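PDB 4EMY: aminotransferase class I and II from Anaerococcus prevotii, which binds pyridoxal 5'-phosphate and probably works as a homodimeric transaminase that moves amino groups between substrates. Local coordinates for residues A[97-102]-A[243-248]; A[128-133]-A[147-152]; A[158-163]-A[192-197]; A[165-170]-A[205-210]. All blocks are in the same frame, centred on the assembly; numbering follows the deposited sequence.

Interaction 1 (A[97-102]-A[243-248])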
# COMPACT_ATOMS: atom_id res chain seq x y z
N LYS A 97 1.22 -25.87 11.72
CA LYS A 97 0.65 -25.59 10.41
C LYS A 97 -0.58 -26.46 10.13
O LYS A 97 -0.49 -27.70 10.14
CB LYS A 97 1.73 -25.78 9.33
CG LYS A 97 1.34 -25.35 7.92
CD LYS A 97 2.55 -25.28 7.00
CE LYS A 97 3.12 -26.66 6.70
NZ LYS A 97 4.22 -26.60 5.70
N PRO A 98 -1.75 -25.83 9.89
CA PRO A 98 -2.97 -26.58 9.64
C PRO A 98 -2.95 -27.32 8.31
O PRO A 98 -2.26 -26.90 7.38
CB PRO A 98 -4.06 -25.49 9.62
CG PRO A 98 -3.34 -24.24 9.25
CD PRO A 98 -1.98 -24.37 9.86
N GLU A 99 -3.69 -28.42 8.23
CA GLU A 99 -3.78 -29.20 7.00
C GLU A 99 -4.59 -28.47 5.94
O GLU A 99 -5.43 -27.63 6.25
CB GLU A 99 -4.41 -30.56 7.28
CG GLU A 99 -3.55 -31.49 8.10
CD GLU A 99 -4.31 -32.74 8.50
OE1 GLU A 99 -4.35 -33.05 9.71
OE2 GLU A 99 -4.89 -33.39 7.60
N GLY A 100 -4.35 -28.82 4.68
CA GLY A 100 -5.04 -28.19 3.56
C GLY A 100 -4.12 -27.28 2.78
O GLY A 100 -2.92 -27.19 3.06
N TYR A 101 -4.69 -26.59 1.80
CA TYR A 101 -3.92 -25.71 0.94
C TYR A 101 -3.71 -24.35 1.58
O TYR A 101 -4.65 -23.75 2.11
CB TYR A 101 -4.57 -25.62 -0.44
CG TYR A 101 -4.73 -26.97 -1.12
CD1 TYR A 101 -3.65 -27.57 -1.79
CD2 TYR A 101 -5.94 -27.67 -1.07
CE1 TYR A 101 -3.78 -28.81 -2.40
CE2 TYR A 101 -6.09 -28.91 -1.68
CZ TYR A 101 -5.01 -29.48 -2.35
OH TYR A 101 -5.15 -30.71 -2.95
N ILE A 102 -2.48 -23.86 1.53
CA ILE A 102 -2.11 -22.61 2.17
C ILE A 102 -1.31 -21.72 1.22
O ILE A 102 -0.34 -22.17 0.59
CB ILE A 102 -1.30 -22.86 3.47
CG1 ILE A 102 -2.12 -23.66 4.48
CG2 ILE A 102 -0.82 -21.55 4.09
CD1 ILE A 102 -1.30 -24.28 5.58
N LYS A 243 -6.53 -25.89 14.73
CA LYS A 243 -7.99 -25.95 14.69
C LYS A 243 -8.57 -25.55 13.32
O LYS A 243 -9.76 -25.71 13.08
CB LYS A 243 -8.57 -25.06 15.78
CG LYS A 243 -8.64 -25.73 17.14
CD LYS A 243 -7.97 -24.90 18.23
CE LYS A 243 -8.24 -25.47 19.61
NZ LYS A 243 -7.71 -26.85 19.79
N PHE A 244 -7.71 -25.05 12.44
CA PHE A 244 -8.14 -24.61 11.12
C PHE A 244 -7.97 -25.68 10.05
O PHE A 244 -8.27 -25.44 8.88
CB PHE A 244 -7.42 -23.31 10.72
CG PHE A 244 -7.68 -22.15 11.65
CD1 PHE A 244 -8.89 -22.01 12.31
CD2 PHE A 244 -6.70 -21.18 11.85
CE1 PHE A 244 -9.12 -20.94 13.16
CE2 PHE A 244 -6.92 -20.11 12.69
CZ PHE A 244 -8.13 -19.99 13.35
N SER A 245 -7.50 -26.86 10.45
CA SER A 245 -7.33 -28.00 9.54
C SER A 245 -8.67 -28.56 9.08
O SER A 245 -9.62 -28.63 9.85
CB SER A 245 -6.53 -29.11 10.20
OG SER A 245 -5.31 -28.64 10.71
N ASN A 246 -8.74 -28.96 7.81
CA ASN A 246 -9.88 -29.70 7.25
C ASN A 246 -11.25 -29.10 7.53
O ASN A 246 -12.17 -29.78 7.99
CB ASN A 246 -9.82 -31.16 7.69
CG ASN A 246 -8.50 -31.82 7.33
OD1 ASN A 246 -7.73 -32.21 8.22
ND2 ASN A 246 -8.22 -31.91 6.04
N LEU A 247 -11.37 -27.80 7.27
CA LEU A 247 -12.61 -27.08 7.43
C LEU A 247 -13.41 -27.20 6.14
O LEU A 247 -12.81 -27.28 5.07
CB LEU A 247 -12.33 -25.61 7.76
CG LEU A 247 -12.41 -25.15 9.22
CD1 LEU A 247 -11.76 -26.11 10.21
CD2 LEU A 247 -11.81 -23.77 9.35
N PRO A 248 -14.75 -27.22 6.24
CA PRO A 248 -15.58 -27.36 5.03
C PRO A 248 -15.27 -26.30 3.97
O PRO A 248 -14.99 -25.15 4.29
CB PRO A 248 -17.02 -27.20 5.55
CG PRO A 248 -16.91 -26.79 6.98
CD PRO A 248 -15.57 -27.24 7.46

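Interaction 2 (A[128-133]-A[147-152])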
# COMPACT_ATOMS: atom_id res chain seq x y z
N LEU A 128 -19.59 -7.79 8.50
CA LEU A 128 -18.38 -8.16 9.23
C LEU A 128 -18.70 -8.15 10.73
O LEU A 128 -18.92 -7.10 11.32
CB LEU A 128 -17.23 -7.21 8.93
CG LEU A 128 -15.91 -7.64 9.57
CD1 LEU A 128 -15.22 -8.72 8.75
CD2 LEU A 128 -14.99 -6.45 9.77
N ILE A 129 -18.72 -9.34 11.32
CA ILE A 129 -19.07 -9.47 12.73
C ILE A 129 -17.79 -9.48 13.57
O ILE A 129 -17.00 -10.43 13.51
CB ILE A 129 -19.95 -10.71 12.97
CG1 ILE A 129 -21.18 -10.64 12.07
CG2 ILE A 129 -20.35 -10.80 14.43
CD1 ILE A 129 -21.52 -11.95 11.40
N CYS A 130 -17.61 -8.40 14.32
CA CYS A 130 -16.38 -8.13 15.05
C CYS A 130 -16.65 -7.85 16.52
O CYS A 130 -17.72 -7.34 16.87
CB CYS A 130 -15.65 -6.93 14.43
SG CYS A 130 -14.13 -6.47 15.32
N HIS A 131 -15.66 -8.17 17.35
CA HIS A 131 -15.79 -8.01 18.80
C HIS A 131 -15.94 -6.58 19.23
O HIS A 131 -15.37 -5.67 18.63
CB HIS A 131 -14.65 -8.70 19.54
CG HIS A 131 -13.35 -8.69 18.78
ND1 HIS A 131 -12.59 -7.58 18.66
CD2 HIS A 131 -12.68 -9.70 18.09
CE1 HIS A 131 -11.50 -7.87 17.93
NE2 HIS A 131 -11.56 -9.17 17.59
N ASP A 132 -16.74 -6.41 20.28
CA ASP A 132 -17.12 -5.13 20.92
C ASP A 132 -16.00 -4.11 21.11
O ASP A 132 -16.22 -2.91 20.96
CB ASP A 132 -17.69 -5.45 22.31
CG ASP A 132 -19.02 -4.82 22.54
OD1 ASP A 132 -19.54 -4.19 21.59
OD2 ASP A 132 -19.56 -4.96 23.66
N TYR A 133 -14.83 -4.60 21.51
CA TYR A 133 -13.63 -3.80 21.66
C TYR A 133 -12.79 -4.10 20.43
O TYR A 133 -12.38 -5.25 20.23
CB TYR A 133 -12.86 -4.20 22.92
CG TYR A 133 -13.61 -4.11 24.25
CD1 TYR A 133 -14.72 -4.93 24.52
CD2 TYR A 133 -13.18 -3.24 25.25
CE1 TYR A 133 -15.39 -4.85 25.73
CE2 TYR A 133 -13.83 -3.17 26.47
CZ TYR A 133 -14.94 -3.98 26.71
OH TYR A 133 -15.59 -3.90 27.92
N ARG A 147 -19.20 -2.39 3.13
CA ARG A 147 -19.51 -3.58 3.92
C ARG A 147 -20.19 -3.14 5.22
O ARG A 147 -20.00 -2.02 5.70
CB ARG A 147 -18.25 -4.38 4.23
CG ARG A 147 -17.73 -5.25 3.09
CD ARG A 147 -17.42 -4.45 1.83
NE ARG A 147 -16.77 -5.24 0.78
CZ ARG A 147 -16.64 -4.86 -0.50
NH1 ARG A 147 -17.14 -3.70 -0.90
NH2 ARG A 147 -16.03 -5.65 -1.37
N ASN A 148 -20.97 -4.04 5.80
CA ASN A 148 -21.70 -3.74 7.02
C ASN A 148 -21.00 -4.17 8.32
O ASN A 148 -21.00 -5.35 8.67
CB ASN A 148 -23.08 -4.35 6.94
CG ASN A 148 -24.04 -3.69 7.88
OD1 ASN A 148 -24.06 -3.99 9.07
ND2 ASN A 148 -24.85 -2.78 7.35
N PHE A 149 -20.42 -3.20 9.02
CA PHE A 149 -19.79 -3.48 10.31
C PHE A 149 -20.83 -3.79 11.38
O PHE A 149 -21.81 -3.07 11.53
CB PHE A 149 -18.95 -2.29 10.76
CG PHE A 149 -18.07 -2.58 11.92
CD1 PHE A 149 -16.94 -3.37 11.77
CD2 PHE A 149 -18.35 -2.06 13.17
CE1 PHE A 149 -16.11 -3.64 12.85
CE2 PHE A 149 -17.52 -2.32 14.25
CZ PHE A 149 -16.40 -3.11 14.09
N LYS A 150 -20.57 -4.86 12.13
CA LYS A 150 -21.53 -5.39 13.10
C LYS A 150 -20.78 -5.88 14.36
O LYS A 150 -19.85 -6.68 14.25
CB LYS A 150 -22.30 -6.54 12.45
CG LYS A 150 -23.72 -6.73 12.91
CD LYS A 150 -24.49 -7.52 11.85
CE LYS A 150 -25.85 -8.02 12.35
NZ LYS A 150 -25.73 -9.19 13.28
N THR A 151 -21.18 -5.40 15.53
CA THR A 151 -20.50 -5.74 16.79
C THR A 151 -21.28 -6.70 17.69
O THR A 151 -22.52 -6.72 17.68
CB THR A 151 -20.19 -4.49 17.63
OG1 THR A 151 -21.38 -3.70 17.79
CG2 THR A 151 -19.10 -3.66 16.99
N PHE A 152 -20.54 -7.47 18.47
CA PHE A 152 -21.10 -8.31 19.53
C PHE A 152 -20.31 -8.11 20.83
O PHE A 152 -19.12 -7.78 20.77
CB PHE A 152 -21.10 -9.79 19.11
CG PHE A 152 -19.74 -10.43 19.14
CD1 PHE A 152 -19.31 -11.12 20.28
CD2 PHE A 152 -18.90 -10.36 18.05
CE1 PHE A 152 -18.06 -11.71 20.31
CE2 PHE A 152 -17.64 -10.96 18.08
CZ PHE A 152 -17.22 -11.63 19.21

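Interaction 3 (A[158-163]-A[192-197])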
# COMPACT_ATOMS: atom_id res chain seq x y z
N ASP A 158 -17.41 -12.24 33.77
CA ASP A 158 -16.16 -12.79 34.30
C ASP A 158 -14.95 -12.55 33.38
O ASP A 158 -13.83 -12.97 33.68
CB ASP A 158 -16.33 -14.28 34.60
CG ASP A 158 -17.07 -14.53 35.90
OD1 ASP A 158 -17.28 -13.56 36.67
OD2 ASP A 158 -17.45 -15.70 36.16
N PHE A 159 -15.19 -11.85 32.27
CA PHE A 159 -14.17 -11.51 31.27
C PHE A 159 -13.53 -12.74 30.61
O PHE A 159 -12.31 -12.88 30.55
CB PHE A 159 -13.12 -10.54 31.83
CG PHE A 159 -13.64 -9.15 32.05
CD1 PHE A 159 -13.89 -8.30 30.98
CD2 PHE A 159 -13.90 -8.69 33.34
CE1 PHE A 159 -14.38 -7.02 31.18
CE2 PHE A 159 -14.39 -7.40 33.55
CZ PHE A 159 -14.63 -6.57 32.47
N ALA A 160 -14.40 -13.62 30.13
CA ALA A 160 -14.02 -14.67 29.19
C ALA A 160 -14.75 -14.38 27.89
O ALA A 160 -15.68 -13.58 27.86
CB ALA A 160 -14.40 -16.04 29.73
N PHE A 161 -14.33 -15.03 26.81
CA PHE A 161 -14.98 -14.84 25.51
C PHE A 161 -16.46 -15.15 25.62
O PHE A 161 -16.85 -16.20 26.13
CB PHE A 161 -14.33 -15.70 24.44
CG PHE A 161 -14.72 -15.31 23.05
CD1 PHE A 161 -14.36 -14.07 22.54
CD2 PHE A 161 -15.44 -16.18 22.24
CE1 PHE A 161 -14.73 -13.70 21.26
CE2 PHE A 161 -15.81 -15.81 20.96
CZ PHE A 161 -15.45 -14.57 20.46
N ASN A 162 -17.28 -14.21 25.16
CA ASN A 162 -18.73 -14.32 25.29
C ASN A 162 -19.34 -15.22 24.22
O ASN A 162 -20.20 -14.79 23.43
CB ASN A 162 -19.38 -12.94 25.30
CG ASN A 162 -20.78 -12.96 25.90
OD1 ASN A 162 -21.50 -13.96 25.83
ND2 ASN A 162 -21.18 -11.83 26.47
N ILE A 163 -18.91 -16.48 24.23
CA ILE A 163 -19.33 -17.49 23.27
C ILE A 163 -20.84 -17.47 22.97
O ILE A 163 -21.25 -17.61 21.82
CB ILE A 163 -18.84 -18.90 23.67
CG1 ILE A 163 -19.04 -19.90 22.52
CG2 ILE A 163 -19.50 -19.39 24.95
CD1 ILE A 163 -18.35 -19.51 21.23
N THR A 192 -7.82 -4.60 24.40
CA THR A 192 -8.00 -5.27 25.70
C THR A 192 -6.78 -5.99 26.26
O THR A 192 -6.56 -5.97 27.47
CB THR A 192 -9.17 -6.25 25.65
OG1 THR A 192 -8.83 -7.34 24.79
CG2 THR A 192 -10.41 -5.56 25.13
N GLY A 193 -6.01 -6.63 25.39
CA GLY A 193 -4.88 -7.46 25.82
C GLY A 193 -5.29 -8.90 26.02
O GLY A 193 -4.50 -9.74 26.46
N TYR A 194 -6.55 -9.20 25.69
CA TYR A 194 -7.11 -10.53 25.87
C TYR A 194 -6.70 -11.49 24.77
O TYR A 194 -6.51 -11.09 23.63
CB TYR A 194 -8.64 -10.44 25.91
CG TYR A 194 -9.30 -11.74 26.28
CD1 TYR A 194 -9.23 -12.23 27.58
CD2 TYR A 194 -10.01 -12.48 25.34
CE1 TYR A 194 -9.82 -13.42 27.93
CE2 TYR A 194 -10.62 -13.67 25.68
CZ TYR A 194 -10.52 -14.15 26.98
OH TYR A 194 -11.13 -15.33 27.35
N SER A 195 -6.58 -12.77 25.12
CA SER A 195 -6.44 -13.84 24.14
C SER A 195 -7.53 -14.88 24.38
O SER A 195 -7.72 -15.33 25.52
CB SER A 195 -5.06 -14.49 24.23
OG SER A 195 -4.02 -13.54 24.07
N LEU A 196 -8.26 -15.25 23.33
CA LEU A 196 -9.16 -16.40 23.40
C LEU A 196 -8.34 -17.64 23.75
O LEU A 196 -7.25 -17.83 23.20
CB LEU A 196 -9.86 -16.63 22.06
CG LEU A 196 -11.15 -15.87 21.75
CD1 LEU A 196 -10.87 -14.41 21.42
CD2 LEU A 196 -11.87 -16.55 20.59
N SER A 197 -8.85 -18.46 24.66
CA SER A 197 -8.15 -19.69 25.02
C SER A 197 -8.29 -20.72 23.90
O SER A 197 -9.06 -20.52 22.96
CB SER A 197 -8.68 -20.24 26.34
OG SER A 197 -9.98 -20.75 26.18

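Interaction 4 (A[165-170]-A[205-210])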
# COMPACT_ATOMS: atom_id res chain seq x y z
N VAL A 165 -23.07 -14.87 23.24
CA VAL A 165 -23.45 -13.69 22.46
C VAL A 165 -22.83 -13.77 21.07
O VAL A 165 -23.48 -13.44 20.08
CB VAL A 165 -23.08 -12.38 23.19
CG1 VAL A 165 -23.29 -11.17 22.28
CG2 VAL A 165 -23.92 -12.22 24.45
N TYR A 166 -21.58 -14.24 21.00
CA TYR A 166 -20.92 -14.46 19.71
C TYR A 166 -21.80 -15.32 18.81
O TYR A 166 -21.99 -15.00 17.63
CB TYR A 166 -19.54 -15.11 19.89
CG TYR A 166 -18.86 -15.50 18.58
CD1 TYR A 166 -18.85 -16.82 18.14
CD2 TYR A 166 -18.24 -14.54 17.79
CE1 TYR A 166 -18.23 -17.17 16.95
CE2 TYR A 166 -17.62 -14.88 16.60
CZ TYR A 166 -17.62 -16.20 16.19
OH TYR A 166 -17.00 -16.53 15.00
N LYS A 167 -22.35 -16.39 19.37
CA LYS A 167 -23.21 -17.31 18.63
C LYS A 167 -24.46 -16.64 18.09
O LYS A 167 -24.82 -16.86 16.94
CB LYS A 167 -23.57 -18.53 19.49
CG LYS A 167 -22.44 -19.54 19.61
CD LYS A 167 -22.81 -20.72 20.50
CE LYS A 167 -21.61 -21.64 20.68
NZ LYS A 167 -21.91 -22.85 21.49
N GLU A 168 -25.11 -15.82 18.91
CA GLU A 168 -26.34 -15.16 18.47
C GLU A 168 -26.08 -14.08 17.42
O GLU A 168 -26.91 -13.85 16.54
CB GLU A 168 -27.19 -14.65 19.66
CG GLU A 168 -26.57 -13.55 20.52
CD GLU A 168 -27.46 -13.11 21.69
OE1 GLU A 168 -28.12 -13.97 22.32
OE2 GLU A 168 -27.50 -11.89 21.99
N ALA A 169 -24.92 -13.44 17.50
CA ALA A 169 -24.48 -12.49 16.47
C ALA A 169 -24.25 -13.18 15.12
O ALA A 169 -24.72 -12.69 14.09
CB ALA A 169 -23.22 -11.77 16.92
N ILE A 170 -23.54 -14.30 15.13
CA ILE A 170 -23.27 -15.08 13.91
C ILE A 170 -24.57 -15.64 13.36
O ILE A 170 -24.78 -15.62 12.15
CB ILE A 170 -22.24 -16.21 14.15
CG1 ILE A 170 -20.88 -15.66 14.62
CG2 ILE A 170 -22.06 -17.08 12.91
CD1 ILE A 170 -20.04 -14.97 13.56
N ILE A 205 -14.69 -22.44 16.25
CA ILE A 205 -14.59 -23.19 14.99
C ILE A 205 -15.68 -24.25 14.87
O ILE A 205 -16.19 -24.49 13.78
CB ILE A 205 -13.19 -23.79 14.71
CG1 ILE A 205 -12.74 -24.72 15.85
CG2 ILE A 205 -12.17 -22.68 14.49
CD1 ILE A 205 -12.90 -26.21 15.58
N THR A 206 -16.03 -24.86 16.00
CA THR A 206 -17.06 -25.90 16.05
C THR A 206 -18.42 -25.31 15.71
O THR A 206 -19.26 -25.97 15.09
CB THR A 206 -17.10 -26.57 17.43
OG1 THR A 206 -15.77 -26.94 17.82
CG2 THR A 206 -17.97 -27.82 17.41
N PHE A 207 -18.63 -24.06 16.10
CA PHE A 207 -19.89 -23.39 15.81
C PHE A 207 -20.00 -22.98 14.34
O PHE A 207 -21.04 -23.18 13.73
CB PHE A 207 -20.06 -22.17 16.72
CG PHE A 207 -21.35 -21.45 16.50
CD1 PHE A 207 -22.56 -22.01 16.91
CD2 PHE A 207 -21.37 -20.21 15.87
CE1 PHE A 207 -23.76 -21.34 16.71
CE2 PHE A 207 -22.56 -19.54 15.67
CZ PHE A 207 -23.76 -20.10 16.09
N LEU A 208 -18.92 -22.42 13.80
CA LEU A 208 -18.89 -22.01 12.39
C LEU A 208 -18.93 -23.21 11.44
O LEU A 208 -19.36 -23.09 10.30
CB LEU A 208 -17.68 -21.12 12.09
CG LEU A 208 -17.55 -19.76 12.80
CD1 LEU A 208 -16.14 -19.22 12.64
CD2 LEU A 208 -18.57 -18.74 12.33
N LYS A 209 -18.49 -24.37 11.93
CA LYS A 209 -18.63 -25.63 11.21
C LYS A 209 -20.10 -26.01 11.09
O LYS A 209 -20.53 -26.52 10.05
CB LYS A 209 -17.88 -26.76 11.92
CG LYS A 209 -16.42 -26.91 11.53
CD LYS A 209 -15.82 -28.12 12.22
CE LYS A 209 -14.30 -28.11 12.17
NZ LYS A 209 -13.68 -29.22 12.96
N GLU A 210 -20.86 -25.78 12.15
CA GLU A 210 -22.31 -26.04 12.15
C GLU A 210 -23.03 -25.16 11.13
O GLU A 210 -23.93 -25.63 10.43
CB GLU A 210 -22.91 -25.81 13.54
CG GLU A 210 -22.49 -26.82 14.59
CD GLU A 210 -23.10 -26.53 15.95
OE1 GLU A 210 -24.35 -26.61 16.07
OE2 GLU A 210 -22.34 -26.23 16.90

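Interaction 1 (A[97-102]-A[243-248])
Ser245 OG is gripped twice. It accepts the backbone N-H of Glu99, with N and OG 3.0 Å apart and an N-H...O angle of 160°, and it hydrogen-bonds to the carbonyl O of Glu242 just before its own segment. A serine suits the spot because one short hydroxyl can accept from the facing loop and donate to the turn before it. Its torsion (chi1 -54°) lays OG beside its own backbone N, on the side from which Glu242 can be reached. Carbon atoms pack round this bond. Pro98, which has no N-H to satisfy, sets its ring CB 4.2 Å from Phe244 CB, and Glu99 CB lies 3.9 Å from Ser245 CB. The same Pro98 CB also approaches the hydroxyl, 3.6 Å from Ser245 OG. Pro98 is buried, and its ring also rests on Phe93 and Ile276; the Phe244 ring turns away to Leu221 and Val223. At the exposed end, the Glu99 chain runs extended beyond CG, and its carboxylate comes beside the amide of Asn246, the two planes standing 83° apart. Asn246 has a left-handed backbone conformation, which asparagine tolerates well. The two loops meet at one end of the mixed sheet, leading into its edge strand 101-107 and into strand 251-258, in the large alpha/beta domain characteristic of this aminotransferase family.

Interaction 2 (A[128-133]-A[147-152])
Backbone hydrogen bonds pair Leu128 to His131 with Phe149 to Phe152 in parallel. The straightest runs from Cys130 N to Lys150 O, 2.8 Å at 170°; Leu128 N to Asn148 O, Lys150 N to Leu128 O and Phe152 N to Cys130 O follow suit, and Asp132 N adds a weak bond to Phe152 O. This is the pairing of a beta-alpha-beta crossover: helix 137-145 links the strands, and 148-152 is the sheet's outermost strand in this chain. Apolar contacts divide between the faces. Under helix 137-145, Cys130 CB lies 3.7 Å from Phe149 CE1, and Leu128 CD2 meets the edge of that ring, 4.2 Å from CD1. On the other face, toward helix 163-176, CG of Phe152 sits between its own N and carbonyl carbon (chi1 74°), which brings the ring alongside the backbone of Cys130 and His131; its CD2 is 3.9 Å from Ile129 CG2, and Tyr166 meets it edge-to-face. Were Phe152 an alanine, a gap would probably open beside Ile129 and His131, and Tyr166 would lose its ring partner. Among polar side chains, His131 donates from ND1 to Tyr133 O (2.8 Å) and bonds Asn185 N through NE2; the side chain lies about 7 Å from the bound pyridoxal phosphate.

Interaction 3 (A[158-163]-A[192-197])
Leu196 covers one face of the Phe161 ring. Its CD2 stands 3.8 Å from the ring centroid, only 3° off the normal, in a CH-pi contact, and its other methyl, CD1, reaches Phe161 CD1 at 3.7 Å. The branched leucine can therefore cover both the centre and the rim of the ring. With CG anti to the backbone N (chi1 -166°), the Phe161 ring is directed toward 192-197, where Leu196 meets its face. Beside this pair, Tyr194 OH takes a weak, bent hydrogen bond from Phe161 N (3.3 Å, 133°) and lies 3.5 Å from Ala160 CA, while Tyr194 CE1 is 3.7 Å from Phe159 O. The phenol's stronger partner is Glu200 OE1; a tyrosine fits here because its ring can be buried while its hydroxyl serves both a backbone N-H and a carboxylate.

The next shell sets these groups in place. Phe155 meets the Tyr194 ring edge-to-face, and Phe354 packs on it with planes near a right angle. Thr192 OG1 accepts from Tyr194 N at 3.1 Å in an ST turn, and Gly193 between them has a positive phi that a residue with a CB would find hard to adopt. Past Phe161, the chain makes an inverse gamma turn centred on Asn162. Asn162 is the N-cap of helix 163-176, bonding Val165 N, and Ser197 is the N-cap of helix 198-211, bonding Glu200 N; the contact thus joins the loops that follow strands 148-152 and 179-184 and start these two helices.

Interaction 4 (A[165-170]-A[205-210])
Phe207, the first residue of 205-210 to touch the other helix, bridges the two helices. A chi1 of -179° extends the ring away from its own helix, toward Lys167, whose CG sits over the ring centre, 3.5 Å from the centroid, in a CH-pi contact. Lysine suits this place because its long extended alkyl chain can lie along an aromatic face while the ammonium group continues outward. At the rim of the same ring, Phe207 CZ comes to 3.5 Å from Lys167 O, and Ile170 CB meets the edge, in plane, 3.7 Å from CE2. Lys211, on the phenylalanine's own helix, adds a cation-pi contact. With Phe207 replaced by alanine, the Lys167 chain is likely to lose the surface it lies on, and a gap would open beside Ile170.

The two segments run side by side at 24°, with axes 11.2 Å apart at closest, a wide spacing, bridged largely by the Phe207 ring. Helices 163-176 and 198-211 follow one another with strand 179-184 between them, the layered alpha/beta order of this fold, and Ile170 packs on Ile180 of that strand.

Next, Leu208 reaches the sheet side of the interface. Both its methyls lie against Tyr166 OH, CD1 at 3.7 Å, and CD2 also meets Ile170 CG2 at 3.9 Å. The tyrosine hydroxyl itself bonds to Ser182 OG. Farther on, at the exposed margin, Glu210 OE2 stands 5.7 Å from Lys167 NZ, opposite charges that do not touch but may attract weakly.

Overall arrangement
All four contacts belong to the sheet-centred alpha/beta body of one chain. Interaction 2 is completed first along the sequence; the segments of interactions 3 and 4 then alternate, and interaction 1 spans them all from either end. Interactions 2, 3 and 4 lie 14 to 16 Å apart between centres and touch: Phe152 packs against Phe161 and Tyr166, and those two rings meet, so strand 148-152, the following loop and helix 163-176 share one aromatic cluster. Interaction 1 lies about 25 Å from interaction 2 between centres, toward the opposite border of the sheet, yet Phe244 and Leu247 reach Ile205 and Lys209 of interaction 4. Helix 198-211 thus connects this border to the aromatic cluster.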